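Local coordinates for protein nourseothricin acetyltransferase (Streptomyces noursei, PDB 5C82) that probably transfers an acetyl group to the antibiotic nourseothricin, conferring resistance to it, as a member of the GNAT acyltransferase family, at residues R37-A40 with F45-R48; L142-T147 with H155-M160. The protein carries 1 engineered substitution. All blocks are in the same frame, centred on the assembly; numbering follows the deposited sequence.

Contact 1 of 2, residues R37-A40 with F45-R48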
ATOM      1  N   ARG A  37       2.310  14.577  12.742  1.00 16.20           N
ATOM      2  CA  ARG A  37       2.600  15.419  11.588  1.00 16.19           C
ATOM      3  C   ARG A  37       3.652  14.682  10.796  1.00 18.16           C
ATOM      4  O   ARG A  37       4.650  14.208  11.363  1.00 15.24           O
ATOM      5  CB  ARG A  37       3.133  16.807  12.026  1.00 19.28           C
ATOM      6  CG  ARG A  37       3.390  17.767  10.850  1.00 25.95           C
ATOM      7  CD  ARG A  37       3.809  19.137  11.333  1.00 41.75           C
ATOM      8  NE  ARG A  37       2.679  19.886  11.890  1.00 56.41           N
ATOM      9  CZ  ARG A  37       2.796  20.946  12.685  1.00 69.32           C
ATOM     10  NH1 ARG A  37       3.997  21.393  13.039  1.00 49.10           N
ATOM     11  NH2 ARG A  37       1.713  21.557  13.147  1.00 59.31           N
ATOM     12  N   VAL A  38       3.388  14.538   9.495  1.00 15.97           N
ATOM     13  CA  VAL A  38       4.265  13.853   8.559  1.00 16.68           C
ATOM     14  C   VAL A  38       5.002  14.922   7.742  1.00 25.53           C
ATOM     15  O   VAL A  38       4.368  15.789   7.138  1.00 26.55           O
ATOM     16  CB  VAL A  38       3.493  12.837   7.660  1.00 19.25           C
ATOM     17  CG1 VAL A  38       4.407  12.235   6.608  1.00 18.94           C
ATOM     18  CG2 VAL A  38       2.833  11.740   8.494  1.00 18.27           C
ATOM     19  N   THR A  39       6.331  14.864   7.751  1.00 24.05           N
ATOM     20  CA  THR A  39       7.170  15.804   7.011  1.00 25.47           C
ATOM     21  C   THR A  39       8.004  15.045   5.964  1.00 29.55           C
ATOM     22  O   THR A  39       8.766  14.133   6.310  1.00 25.08           O
ATOM     23  CB  THR A  39       8.043  16.614   7.998  1.00 35.27           C
ATOM     24  OG1 THR A  39       7.202  17.423   8.813  1.00 40.27           O
ATOM     25  CG2 THR A  39       9.095  17.475   7.305  1.00 34.16           C
ATOM     26  N   ALA A  40       7.841  15.429   4.690  1.00 29.30           N
ATOM     27  CA  ALA A  40       8.629  14.876   3.598  1.00 30.75           C
ATOM     28  C   ALA A  40       9.935  15.686   3.587  1.00 36.88           C
ATOM     29  O   ALA A  40       9.908  16.904   3.423  1.00 35.27           O
ATOM     30  CB  ALA A  40       7.891  15.032   2.279  1.00 31.70           C
ATOM     31  N   PHE A  45      11.011  10.530   5.200  1.00 24.65           N
ATOM     32  CA  PHE A  45       9.883  11.089   5.937  1.00 22.93           C
ATOM     33  C   PHE A  45      10.127  11.048   7.399  1.00 25.03           C
ATOM     34  O   PHE A  45      10.709  10.092   7.892  1.00 23.64           O
ATOM     35  CB  PHE A  45       8.572  10.326   5.632  1.00 23.05           C
ATOM     36  CG  PHE A  45       8.244  10.248   4.170  1.00 23.45           C
ATOM     37  CD1 PHE A  45       7.552  11.278   3.541  1.00 25.64           C
ATOM     38  CD2 PHE A  45       8.642   9.151   3.408  1.00 24.96           C
ATOM     39  CE1 PHE A  45       7.294  11.229   2.164  1.00 26.25           C
ATOM     40  CE2 PHE A  45       8.355   9.091   2.041  1.00 26.90           C
ATOM     41  CZ  PHE A  45       7.684  10.129   1.430  1.00 24.87           C
ATOM     42  N   THR A  46       9.609  12.039   8.102  1.00 22.46           N
ATOM     43  CA  THR A  46       9.663  12.097   9.551  1.00 22.83           C
ATOM     44  C   THR A  46       8.254  12.312  10.113  1.00 25.81           C
ATOM     45  O   THR A  46       7.440  13.005   9.515  1.00 23.68           O
ATOM     46  CB  THR A  46      10.732  13.084  10.059  1.00 34.59           C
ATOM     47  OG1 THR A  46      10.833  12.929  11.470  1.00 45.36           O
ATOM     48  CG2 THR A  46      10.408  14.524   9.750  1.00 29.11           C
ATOM     49  N   LEU A  47       7.985  11.693  11.261  1.00 24.47           N
ATOM     50  CA  LEU A  47       6.719  11.765  11.971  1.00 24.60           C
ATOM     51  C   LEU A  47       6.989  12.372  13.318  1.00 26.91           C
ATOM     52  O   LEU A  47       7.926  11.976  13.990  1.00 26.03           O
ATOM     53  CB  LEU A  47       6.102  10.365  12.186  1.00 24.96           C
ATOM     54  CG  LEU A  47       5.236   9.779  11.073  1.00 29.57           C
ATOM     55  CD1 LEU A  47       6.077   9.400   9.830  1.00 28.94           C
ATOM     56  CD2 LEU A  47       4.534   8.553  11.580  1.00 31.35           C
ATOM     57  N   ARG A  48       6.163  13.327  13.716  1.00 23.61           N
ATOM     58  CA  ARG A  48       6.278  13.966  15.013  1.00 23.38           C
ATOM     59  C   ARG A  48       4.891  14.194  15.538  1.00 24.60           C
ATOM     60  O   ARG A  48       4.078  14.801  14.848  1.00 25.65           O
ATOM     61  CB  ARG A  48       7.030  15.302  14.892  1.00 23.32           C
ATOM     62  CG  ARG A  48       7.413  15.933  16.236  1.00 36.76           C
ATOM     63  CD  ARG A  48       8.363  17.121  16.083  1.00 49.59           C
ATOM     64  NE  ARG A  48       7.830  18.162  15.200  1.00 67.31           N
ATOM     65  CZ  ARG A  48       7.353  19.336  15.609  1.00 88.70           C
ATOM     66  NH1 ARG A  48       7.347  19.647  16.901  1.00 73.78           N
ATOM     67  NH2 ARG A  48       6.886  20.213  14.728  1.00 78.71           N
TER

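Contact 2 of 2, residues L142-T147 with H155-M160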
ATOM      1  N   LEU A 142       1.299  -9.385  10.530  1.00 18.21           N
ATOM      2  CA  LEU A 142       0.016  -8.675  10.529  1.00 17.81           C
ATOM      3  C   LEU A 142       0.331  -7.264  10.094  1.00 19.51           C
ATOM      4  O   LEU A 142       1.410  -6.746  10.368  1.00 16.75           O
ATOM      5  CB  LEU A 142      -0.628  -8.672  11.910  1.00 18.20           C
ATOM      6  CG  LEU A 142      -1.431  -9.923  12.269  1.00 23.58           C
ATOM      7  CD1 LEU A 142      -0.532 -10.965  12.873  1.00 24.57           C
ATOM      8  CD2 LEU A 142      -2.568  -9.573  13.252  1.00 24.57           C
ATOM      9  N   TRP A 143      -0.573  -6.668   9.362  1.00 16.99           N
ATOM     10  CA  TRP A 143      -0.334  -5.345   8.809  1.00 17.03           C
ATOM     11  C   TRP A 143      -1.570  -4.488   8.924  1.00 18.41           C
ATOM     12  O   TRP A 143      -2.676  -4.996   8.781  1.00 18.16           O
ATOM     13  CB  TRP A 143       0.078  -5.499   7.327  1.00 15.02           C
ATOM     14  CG  TRP A 143       0.384  -4.229   6.585  1.00 15.23           C
ATOM     15  CD1 TRP A 143       1.610  -3.653   6.420  1.00 17.91           C
ATOM     16  CD2 TRP A 143      -0.551  -3.399   5.871  1.00 15.32           C
ATOM     17  NE1 TRP A 143       1.503  -2.528   5.628  1.00 17.21           N
ATOM     18  CE2 TRP A 143       0.186  -2.338   5.293  1.00 19.28           C
ATOM     19  CE3 TRP A 143      -1.951  -3.420   5.699  1.00 16.81           C
ATOM     20  CZ2 TRP A 143      -0.417  -1.355   4.493  1.00 18.80           C
ATOM     21  CZ3 TRP A 143      -2.549  -2.438   4.915  1.00 18.48           C
ATOM     22  CH2 TRP A 143      -1.783  -1.441   4.294  1.00 19.07           C
ATOM     23  N   LEU A 144      -1.386  -3.176   9.116  1.00 13.57           N
ATOM     24  CA  LEU A 144      -2.543  -2.278   9.129  1.00 12.87           C
ATOM     25  C   LEU A 144      -2.182  -0.897   8.612  1.00 15.96           C
ATOM     26  O   LEU A 144      -1.017  -0.496   8.589  1.00 14.97           O
ATOM     27  CB  LEU A 144      -3.242  -2.214  10.516  1.00 13.27           C
ATOM     28  CG  LEU A 144      -2.428  -1.640  11.694  1.00 17.64           C
ATOM     29  CD1 LEU A 144      -2.522  -0.080  11.740  1.00 15.61           C
ATOM     30  CD2 LEU A 144      -2.895  -2.244  13.006  1.00 20.57           C
ATOM     31  N   GLU A 145      -3.214  -0.166   8.243  1.00 14.10           N
ATOM     32  CA  GLU A 145      -3.163   1.204   7.797  1.00 13.83           C
ATOM     33  C   GLU A 145      -3.922   1.996   8.844  1.00 17.17           C
ATOM     34  O   GLU A 145      -4.924   1.508   9.370  1.00 15.08           O
ATOM     35  CB  GLU A 145      -3.850   1.307   6.446  1.00 15.00           C
ATOM     36  CG  GLU A 145      -3.761   2.675   5.805  1.00 28.53           C
ATOM     37  CD  GLU A 145      -5.059   3.430   5.955  1.00 54.99           C
ATOM     38  OE1 GLU A 145      -5.999   3.180   5.164  1.00 55.64           O
ATOM     39  OE2 GLU A 145      -5.147   4.242   6.901  1.00 46.84           O
ATOM     40  N   VAL A 146      -3.428   3.215   9.165  1.00 13.23           N
ATOM     41  CA  VAL A 146      -4.050   4.131  10.113  1.00 10.38           C
ATOM     42  C   VAL A 146      -3.755   5.586   9.704  1.00 16.49           C
ATOM     43  O   VAL A 146      -2.614   5.915   9.354  1.00 16.06           O
ATOM     44  CB  VAL A 146      -3.704   3.813  11.598  1.00 13.41           C
ATOM     45  CG1 VAL A 146      -2.198   3.870  11.882  1.00 11.93           C
ATOM     46  CG2 VAL A 146      -4.488   4.709  12.559  1.00 13.83           C
ATOM     47  N   THR A 147      -4.791   6.447   9.704  1.00 13.97           N
ATOM     48  CA  THR A 147      -4.585   7.856   9.391  1.00 13.74           C
ATOM     49  C   THR A 147      -3.683   8.483  10.455  1.00 15.67           C
ATOM     50  O   THR A 147      -3.796   8.157  11.641  1.00 14.65           O
ATOM     51  CB  THR A 147      -5.899   8.624   9.189  1.00 19.33           C
ATOM     52  OG1 THR A 147      -5.553   9.992   8.995  1.00 18.05           O
ATOM     53  CG2 THR A 147      -6.863   8.519  10.401  1.00 17.03           C
ATOM     54  N   HIS A 155      -1.032   5.015  19.080  1.00 15.61           N
ATOM     55  CA  HIS A 155      -0.468   4.664  20.385  1.00 15.65           C
ATOM     56  C   HIS A 155      -0.999   3.313  20.850  1.00 20.49           C
ATOM     57  O   HIS A 155      -0.200   2.506  21.331  1.00 19.79           O
ATOM     58  CB  HIS A 155      -0.757   5.757  21.417  1.00 16.46           C
ATOM     59  CG  HIS A 155       0.223   6.895  21.366  1.00 19.67           C
ATOM     60  ND1 HIS A 155       1.538   6.731  21.760  1.00 21.54           N
ATOM     61  CD2 HIS A 155       0.027   8.191  21.033  1.00 21.22           C
ATOM     62  CE1 HIS A 155       2.105   7.919  21.634  1.00 20.85           C
ATOM     63  NE2 HIS A 155       1.233   8.831  21.209  1.00 21.29           N
ATOM     64  N   ALA A 156      -2.313   3.024  20.616  1.00 17.09           N
ATOM     65  CA  ALA A 156      -2.913   1.720  20.995  1.00 16.65           C
ATOM     66  C   ALA A 156      -2.272   0.537  20.228  1.00 20.78           C
ATOM     67  O   ALA A 156      -2.026  -0.518  20.822  1.00 19.71           O
ATOM     68  CB  ALA A 156      -4.423   1.743  20.795  1.00 16.24           C
ATOM     69  N   TYR A 157      -1.958   0.741  18.919  1.00 17.12           N
ATOM     70  CA  TYR A 157      -1.327  -0.266  18.050  1.00 15.15           C
ATOM     71  C   TYR A 157       0.076  -0.532  18.493  1.00 17.35           C
ATOM     72  O   TYR A 157       0.513  -1.683  18.469  1.00 17.60           O
ATOM     73  CB  TYR A 157      -1.317   0.193  16.573  1.00 16.26           C
ATOM     74  CG  TYR A 157      -2.700   0.258  15.967  1.00 18.06           C
ATOM     75  CD1 TYR A 157      -3.699  -0.643  16.350  1.00 19.78           C
ATOM     76  CD2 TYR A 157      -3.024   1.232  15.029  1.00 17.91           C
ATOM     77  CE1 TYR A 157      -4.988  -0.551  15.839  1.00 18.04           C
ATOM     78  CE2 TYR A 157      -4.318   1.345  14.523  1.00 18.28           C
ATOM     79  CZ  TYR A 157      -5.290   0.439  14.918  1.00 22.50           C
ATOM     80  OH  TYR A 157      -6.534   0.516  14.365  1.00 22.04           O
ATOM     81  N   ARG A 158       0.797   0.544  18.884  1.00 13.47           N
ATOM     82  CA  ARG A 158       2.170   0.459  19.369  1.00 13.20           C
ATOM     83  C   ARG A 158       2.235  -0.384  20.632  1.00 16.05           C
ATOM     84  O   ARG A 158       3.216  -1.081  20.887  1.00 14.95           O
ATOM     85  CB  ARG A 158       2.761   1.889  19.591  1.00 12.46           C
ATOM     86  CG  ARG A 158       4.240   1.905  19.999  1.00 15.70           C
ATOM     87  CD  ARG A 158       5.143   1.354  18.896  1.00 20.10           C
ATOM     88  NE  ARG A 158       6.545   1.742  19.086  1.00 27.75           N
ATOM     89  CZ  ARG A 158       7.511   0.949  19.546  1.00 36.97           C
ATOM     90  NH1 ARG A 158       7.259  -0.326  19.836  1.00 18.53           N
ATOM     91  NH2 ARG A 158       8.739   1.410  19.686  1.00 22.05           N
ATOM     92  N   ARG A 159       1.164  -0.335  21.408  1.00 15.12           N
ATOM     93  CA  ARG A 159       1.015  -1.061  22.666  1.00 14.39           C
ATOM     94  C   ARG A 159       0.334  -2.427  22.499  1.00 18.44           C
ATOM     95  O   ARG A 159      -0.048  -3.064  23.484  1.00 18.37           O
ATOM     96  CB  ARG A 159       0.286  -0.165  23.653  1.00 11.79           C
ATOM     97  CG  ARG A 159       1.193   0.912  24.165  1.00 16.47           C
ATOM     98  CD  ARG A 159       0.399   2.082  24.675  1.00 14.45           C
ATOM     99  NE  ARG A 159       1.273   3.156  25.142  1.00 14.99           N
ATOM    100  CZ  ARG A 159       1.877   4.052  24.367  1.00 27.81           C
ATOM    101  NH1 ARG A 159       1.763   3.981  23.046  1.00 19.93           N
ATOM    102  NH2 ARG A 159       2.636   4.998  24.905  1.00 14.97           N
HETATM  103  N   MSE A 160       0.217  -2.884  21.252  1.00 14.83           N
HETATM  104  CA  MSE A 160      -0.287  -4.207  20.878  1.00 14.32           C
HETATM  105  C   MSE A 160       0.819  -4.998  20.131  1.00 18.64           C
HETATM  106  O   MSE A 160       0.558  -6.107  19.642  1.00 19.22           O
HETATM  107  CB  MSE A 160      -1.510  -4.077  19.961  1.00 16.11           C
HETATM  108  CG  MSE A 160      -2.818  -3.917  20.705  1.00 21.99           C
HETATM  109 SE   MSE A 160      -4.234  -3.829  19.386  0.79 28.58          SE
HETATM  110  CE  MSE A 160      -5.418  -2.685  20.381  1.00 24.69           C
TER
HETATM  111  O   HOH W   1      -6.817   2.054  11.740  1.00 33.58           O

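Contact 1 of 2, residues R37-A40 with F45-R48
R37 and T39 pair with R48 and T46 through four main-chain hydrogen bonds, which, with a connection of four residues, make 37-40 and 45-48 the antiparallel arms of a beta hairpin whose short strand axes run 158° apart. R37 N donates to R48 O at 2.8 Å and R48 N returns a bond to R37 O at 2.9 Å; T39 and T46 exchange the same two bonds. V38-L47, between these two pairs, and A40-F45, beyond T39-T46, are non-hydrogen-bonded pairs. L47 CA lies 3.3 Å from R37 O, one of three CA-H...O contacts that supplement the ladder. F45 and T46 also pair with a strand of the second subunit, carrying the sheet across the dimer interface.

Apolar contacts occupy one face. V38 CG2 meets L47 CG at 4.0 Å, the two side chains running alongside each other. The F45 ring leans obliquely against A40, with A40 CB 3.9 Å from F45 CE1. In the same chain V38 and F45 rest on L167, L47 on L164, and V38 and L47 on L183; F45 also packs on L164 of the second subunit.

The other face is polar. T39 CB approaches T46 CG2 at 3.6 Å. The methyl is there because T46 OG1, rather than CG2, stands anti to the backbone N (chi1 -172°), leaving CG2 between N and the carbonyl carbon; OG1 makes a weak hydrogen bond to D43 of the second subunit. R37 and R48 extend side by side, each bending at chi3, and bring R37 NH1 within 3.5 Å of R48 NH2 with their guanidinium planes 71° apart.

Two like charges this close would be expected to repel. Both arginines are exposed, so solvent probably screens them, which suggests that the ladder and the apolar face, rather than this pair, hold the strands together.

Contact 2 of 2, residues L142-T147 with H155-M160
A water oxygen links Y157 to E145: it lies 3.1 Å from Y157 OH and donates a hydrogen bond of equal length to E145 O. The remainder of the contact is apolar. L144 lays CD2 over the middle of the Y157 ring, 3.7 Å from the centroid and only 8° off the ring normal, which qualifies as a CH-pi contact. Its other methyl, CD1, reaches Y157 CD2 at 3.6 Å. A first torsion of 64° sets L144 CG between the backbone N and the carbonyl carbon, and the second, 85°, turns the two methyls to the ring. V146 approaches from a different direction: its CG2 sits in plane at the ring edge, 3.9 Å from Y157 CE2.

This is the strand-helix unit of the GNAT fold in which strand 141-147 leads into helix 151-158. From the helix, the Y157 side chain points toward the strand and also touches I111 on the parallel strand 105-113 and M185 on strand 182-188, while a bound tartrate lies about 3 Å from it.

At the end of that helix, H155 O accepts from both R159 N and R159 NH1, which arrive from opposite faces of the carbonyl plane, the NH1 bond measuring 3.0 Å.

Contact 1 closes before contact 2 opens along the chain; their centres are about 17 Å apart and their nearest atoms about 8 Å, so the two do not touch. Contact 1 is peripheral, its centre about 20 Å from the chain centre and at the subunit interface, whereas contact 2 is buried, its centre about 6 Å from the chain centre. Strand 182-188 connects them: L183 receives V38 and L47 from contact 1 and hydrogen-bonds through its backbone to V146 of contact 2. H155 adds a second tie by bonding to E49, directly after R48. Tartrate, probably from the crystallisation liquor, lies beside contact 2 and may mark a pocket there.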